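Local atomic coordinates of aprataxin and PNK-like factor (Homo sapiens, PDB entry 5W7W), a protein that acts as a histone chaperone in the repair of single- and double-strand DNA breaks, its FHA-like domain binding the repair factors XRCC1 and XRCC4. Residues 54-59 / 81-86; 44-49 / 63-68. All blocks are in the same frame, centred on the assembly; numbering follows the deposited sequence.

Contact 1 (54-59 / 81-86); sequences QLRIKP and NLWCYL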
# COMPACT_ATOMS: atom_id res chain seq x y z
N GLN A 54 -4.75 -6.33 -11.31
CA GLN A 54 -3.49 -6.20 -10.61
C GLN A 54 -3.46 -4.90 -9.83
O GLN A 54 -4.14 -3.92 -10.15
CB GLN A 54 -2.29 -6.18 -11.55
CG GLN A 54 -2.09 -7.50 -12.27
CD GLN A 54 -0.90 -7.46 -13.20
OE1 GLN A 54 -1.02 -7.05 -14.36
NE2 GLN A 54 0.26 -7.84 -12.70
N LEU A 55 -2.65 -4.93 -8.77
CA LEU A 55 -2.39 -3.77 -7.93
C LEU A 55 -0.90 -3.45 -7.99
O LEU A 55 -0.08 -4.36 -7.83
CB LEU A 55 -2.78 -4.12 -6.48
CG LEU A 55 -2.41 -3.08 -5.42
CD1 LEU A 55 -3.19 -1.81 -5.64
CD2 LEU A 55 -2.65 -3.63 -4.01
N ARG A 56 -0.56 -2.18 -8.23
CA ARG A 56 0.83 -1.75 -8.19
C ARG A 56 0.95 -0.48 -7.36
O ARG A 56 -0.02 0.28 -7.20
CB ARG A 56 1.44 -1.56 -9.59
CG ARG A 56 0.60 -0.75 -10.55
CD ARG A 56 1.29 -0.50 -11.87
NE ARG A 56 0.45 0.29 -12.75
CZ ARG A 56 0.87 0.93 -13.84
NH1 ARG A 56 2.12 0.87 -14.22
NH2 ARG A 56 -0.01 1.63 -14.54
N ILE A 57 2.14 -0.27 -6.81
CA ILE A 57 2.45 0.89 -5.97
C ILE A 57 3.62 1.65 -6.59
O ILE A 57 4.59 1.05 -7.06
CB ILE A 57 2.79 0.47 -4.52
CG1 ILE A 57 3.01 1.70 -3.64
CG2 ILE A 57 4.02 -0.44 -4.44
CD1 ILE A 57 3.03 1.41 -2.17
N LYS A 58 3.51 2.98 -6.57
CA LYS A 58 4.60 3.87 -6.98
C LYS A 58 4.94 4.79 -5.81
O LYS A 58 4.09 5.62 -5.43
CB LYS A 58 4.20 4.70 -8.20
CG LYS A 58 5.33 5.60 -8.71
CD LYS A 58 5.02 6.26 -10.05
CE LYS A 58 3.76 7.06 -9.99
NZ LYS A 58 3.59 7.88 -11.25
N PRO A 59 6.12 4.66 -5.20
CA PRO A 59 6.51 5.61 -4.15
C PRO A 59 6.79 6.97 -4.76
O PRO A 59 7.55 7.08 -5.72
CB PRO A 59 7.80 4.98 -3.59
CG PRO A 59 7.79 3.56 -4.08
CD PRO A 59 7.13 3.63 -5.40
N ASN A 81 9.78 6.23 -7.22
CA ASN A 81 9.11 6.76 -8.40
C ASN A 81 8.99 5.77 -9.53
O ASN A 81 8.82 6.17 -10.70
CB ASN A 81 9.75 8.06 -8.90
CG ASN A 81 8.76 8.92 -9.64
OD1 ASN A 81 7.62 9.07 -9.20
ND2 ASN A 81 9.16 9.46 -10.79
N LEU A 82 9.07 4.48 -9.22
CA LEU A 82 8.84 3.38 -10.14
C LEU A 82 7.75 2.50 -9.56
O LEU A 82 7.60 2.39 -8.34
CB LEU A 82 10.11 2.55 -10.33
CG LEU A 82 11.31 3.31 -10.87
CD1 LEU A 82 12.56 2.44 -10.81
CD2 LEU A 82 11.08 3.77 -12.27
N TRP A 83 6.98 1.86 -10.44
CA TRP A 83 5.93 0.95 -10.01
C TRP A 83 6.49 -0.42 -9.62
O TRP A 83 7.41 -0.95 -10.24
CB TRP A 83 4.93 0.74 -11.14
CG TRP A 83 4.18 1.93 -11.56
CD1 TRP A 83 4.44 2.72 -12.65
CD2 TRP A 83 3.02 2.49 -10.93
NE1 TRP A 83 3.53 3.73 -12.72
CE2 TRP A 83 2.65 3.62 -11.68
CE3 TRP A 83 2.27 2.16 -9.80
CZ2 TRP A 83 1.56 4.40 -11.36
CZ3 TRP A 83 1.19 2.94 -9.47
CH2 TRP A 83 0.84 4.05 -10.24
N CYS A 84 5.85 -1.00 -8.61
CA CYS A 84 6.08 -2.36 -8.16
C CYS A 84 4.73 -3.05 -8.01
O CYS A 84 3.85 -2.54 -7.31
CB CYS A 84 6.78 -2.35 -6.79
SG CYS A 84 7.16 -3.97 -6.09
N TYR A 85 4.57 -4.21 -8.64
CA TYR A 85 3.36 -5.00 -8.46
C TYR A 85 3.30 -5.62 -7.07
O TYR A 85 4.30 -6.09 -6.52
CB TYR A 85 3.21 -6.06 -9.57
CG TYR A 85 2.67 -5.44 -10.83
CD1 TYR A 85 1.36 -5.00 -10.87
CD2 TYR A 85 3.45 -5.23 -11.96
CE1 TYR A 85 0.83 -4.37 -11.97
CE2 TYR A 85 2.93 -4.61 -13.08
CZ TYR A 85 1.62 -4.17 -13.08
OH TYR A 85 1.09 -3.54 -14.18
N LEU A 86 2.09 -5.63 -6.52
CA LEU A 86 1.81 -6.21 -5.21
C LEU A 86 0.84 -7.36 -5.44
O LEU A 86 -0.35 -7.13 -5.70
CB LEU A 86 1.17 -5.16 -4.31
CG LEU A 86 1.98 -3.89 -4.07
CD1 LEU A 86 1.19 -2.91 -3.21
CD2 LEU A 86 3.32 -4.22 -3.42
O HOH W 1 -1.56 -7.54 -8.14
O HOH W 2 5.51 9.80 -10.66
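The indole of W83 is covered on both faces by side chains of the strand 54-59. Over one face the guanidinium of R56 stacks at 26° to the ring, its CZ 3.9 Å from the centroid of the five-membered ring, a cation-pi contact; over the opposite face K58 CB makes a CH-pi contact, 3.6 Å from the centroid of the six-membered ring. From CG to NE the R56 chain is extended (chi2 175°), which lays CG and CD along the indole before the guanidinium reaches it; NE also forms a salt bridge with E49. On Y85 the amide of Q54 lies nearly parallel to the ring, NE2 3.6 Å from CD1, while L55 O meets the ring edge. These stacks lie on one face of the four-stranded antiparallel sheet of the FHA domain, a beta sandwich, with 84-85 as one of that sheet's two edge strands. I57 and C84 form a hydrogen-bonded pair, and L86 N donates to L55 O at 2.8 Å, almost straight at 176°. Away from the aromatic side, L86 CD1 packs 4.0 Å from I57 CG2, in an apolar layer that F92 and I103 continue. At the far end N81 N bonds to P59 O, and a water bridges K58 NZ and N81 OD1.

Contact 2 (44-49 / 63-68); sequences RHAILE and NPCFYQ
One direct hydrogen bond joins these segments: H45 NE2 donates to P64 O at 3.1 Å. The N-H points almost straight at the oxygen (169°), which lies close to the imidazole plane, yet on the acceptor's side the donor stands 60° out of the carbonyl plane, away from the lone pairs. With CG anti to the backbone N (chi1 -157°), the ring extends across to the turn at 63-65, and its other nitrogen, ND1, accepts from the backbone N of S42, so both ring nitrogens are engaged and the imidazole's rotation is fixed. A water within hydrogen-bonding distance of both H45 O and N63 O adds a second polar link. A classic beta bulge, with H45 and A46 set opposite the single residue I28, opens the strand 46-51 of the FHA fold, where that strand leaves the loop carrying S42. Sulfur and apolar contacts fill in beside the bond. C65 SG sits at the imidazole edge, 3.7 Å from H45 CD2, and also touches A46 CB at 3.6 Å; N63 CB approaches H45 CE1 at 3.6 Å. A leucine in place of H45 would probably leave P64 O and S42 N without the imidazole that now joins them.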
# COMPACT_ATOMS: atom_id res chain seq x y z
N ARG A 44 1.10 12.77 0.31
CA ARG A 44 1.30 12.22 -1.03
C ARG A 44 2.50 11.28 -0.97
O ARG A 44 3.57 11.54 -1.51
CB ARG A 44 1.50 13.32 -2.07
CG ARG A 44 0.25 14.14 -2.34
CD ARG A 44 0.58 15.31 -3.28
NE ARG A 44 1.56 16.18 -2.63
CZ ARG A 44 1.26 17.27 -1.93
NH1 ARG A 44 0.00 17.67 -1.79
NH2 ARG A 44 2.24 17.96 -1.35
N HIS A 45 2.31 10.17 -0.27
CA HIS A 45 3.41 9.25 -0.00
C HIS A 45 3.61 8.23 -1.13
O HIS A 45 4.74 7.91 -1.51
CB HIS A 45 3.15 8.52 1.32
CG HIS A 45 4.39 8.00 1.96
ND1 HIS A 45 5.02 8.68 2.98
CD2 HIS A 45 5.11 6.88 1.74
CE1 HIS A 45 6.08 8.00 3.36
NE2 HIS A 45 6.17 6.91 2.61
N ALA A 46 2.50 7.72 -1.67
CA ALA A 46 2.56 6.73 -2.74
C ALA A 46 1.26 6.78 -3.52
O ALA A 46 0.26 7.35 -3.06
CB ALA A 46 2.80 5.33 -2.17
N ILE A 47 1.28 6.20 -4.71
CA ILE A 47 0.09 5.96 -5.51
C ILE A 47 -0.12 4.46 -5.61
O ILE A 47 0.80 3.73 -5.98
CB ILE A 47 0.22 6.58 -6.91
CG1 ILE A 47 0.57 8.07 -6.81
CG2 ILE A 47 -1.07 6.36 -7.71
CD1 ILE A 47 0.69 8.78 -8.12
N LEU A 48 -1.33 4.00 -5.30
CA LEU A 48 -1.74 2.64 -5.60
C LEU A 48 -2.61 2.69 -6.85
O LEU A 48 -3.42 3.60 -7.00
CB LEU A 48 -2.57 2.05 -4.48
CG LEU A 48 -1.85 1.87 -3.16
CD1 LEU A 48 -2.78 1.34 -2.10
CD2 LEU A 48 -0.69 0.95 -3.31
N GLU A 49 -2.43 1.73 -7.75
CA GLU A 49 -3.29 1.63 -8.91
C GLU A 49 -3.82 0.22 -9.05
O GLU A 49 -3.05 -0.74 -9.06
CB GLU A 49 -2.55 1.99 -10.19
CG GLU A 49 -3.50 2.12 -11.38
CD GLU A 49 -2.90 1.70 -12.68
OE1 GLU A 49 -2.38 0.56 -12.77
OE2 GLU A 49 -2.98 2.50 -13.63
N ASN A 63 10.46 10.17 1.57
CA ASN A 63 10.38 9.07 2.51
C ASN A 63 9.93 7.83 1.77
O ASN A 63 8.94 7.90 1.02
CB ASN A 63 9.41 9.39 3.64
CG ASN A 63 9.86 10.56 4.47
OD1 ASN A 63 11.07 10.79 4.64
ND2 ASN A 63 8.90 11.31 5.02
N PRO A 64 10.63 6.72 1.89
CA PRO A 64 10.39 5.58 1.00
C PRO A 64 9.15 4.78 1.37
O PRO A 64 8.56 4.93 2.43
CB PRO A 64 11.64 4.71 1.16
CG PRO A 64 12.20 5.09 2.43
CD PRO A 64 11.83 6.52 2.71
N CYS A 65 8.79 3.89 0.46
CA CYS A 65 7.89 2.79 0.75
C CYS A 65 8.69 1.50 0.81
O CYS A 65 9.80 1.43 0.28
CB CYS A 65 6.86 2.63 -0.36
SG CYS A 65 5.74 4.02 -0.56
N PHE A 66 8.10 0.48 1.43
CA PHE A 66 8.77 -0.80 1.61
C PHE A 66 7.88 -1.91 1.09
O PHE A 66 6.66 -1.79 1.08
CB PHE A 66 9.12 -1.04 3.09
CG PHE A 66 9.93 0.08 3.70
CD1 PHE A 66 9.32 1.25 4.07
CD2 PHE A 66 11.30 -0.04 3.87
CE1 PHE A 66 10.05 2.31 4.59
CE2 PHE A 66 12.03 1.01 4.39
CZ PHE A 66 11.39 2.18 4.75
N TYR A 67 8.51 -3.01 0.70
CA TYR A 67 7.86 -4.14 0.08
C TYR A 67 8.38 -5.44 0.67
O TYR A 67 9.58 -5.61 0.87
CB TYR A 67 8.20 -4.16 -1.41
CG TYR A 67 7.69 -5.38 -2.17
CD1 TYR A 67 6.34 -5.62 -2.35
CD2 TYR A 67 8.59 -6.29 -2.71
CE1 TYR A 67 5.89 -6.73 -3.03
CE2 TYR A 67 8.13 -7.41 -3.40
CZ TYR A 67 6.78 -7.61 -3.56
OH TYR A 67 6.35 -8.72 -4.26
N GLN A 68 7.47 -6.39 0.90
CA GLN A 68 7.81 -7.73 1.35
C GLN A 68 7.01 -8.73 0.53
O GLN A 68 5.79 -8.81 0.66
CB GLN A 68 7.52 -7.89 2.83
CG GLN A 68 7.85 -9.28 3.36
CD GLN A 68 7.51 -9.42 4.84
OE1 GLN A 68 7.36 -8.44 5.56
NE2 GLN A 68 7.37 -10.65 5.30
O HOH W 3 7.45 7.39 -1.20

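How the contacts relate
The two contacts lie about 8 Å apart, centre to centre, and interleave along the chain in the order 44-49, 54-59, 63-68, 81-86. Contact 1 pairs neighbouring strands of the four-stranded antiparallel sheet, whereas contact 2 runs from the start of strand 46-51 in that sheet, and H45 just before it, to the segment leading into strand 66-68 of the six-stranded one. Because 46-51 and 54-59 are themselves neighbours, the contacts meet directly: K58 N lies 2.9 Å from I47 O, a probable hydrogen bond, and L86 CD2 packs on Y67 CD1. Lateral strand pairing and a tie between sheets are thus combined in one FHA domain, the part through which the protein engages XRCC1 and XRCC4.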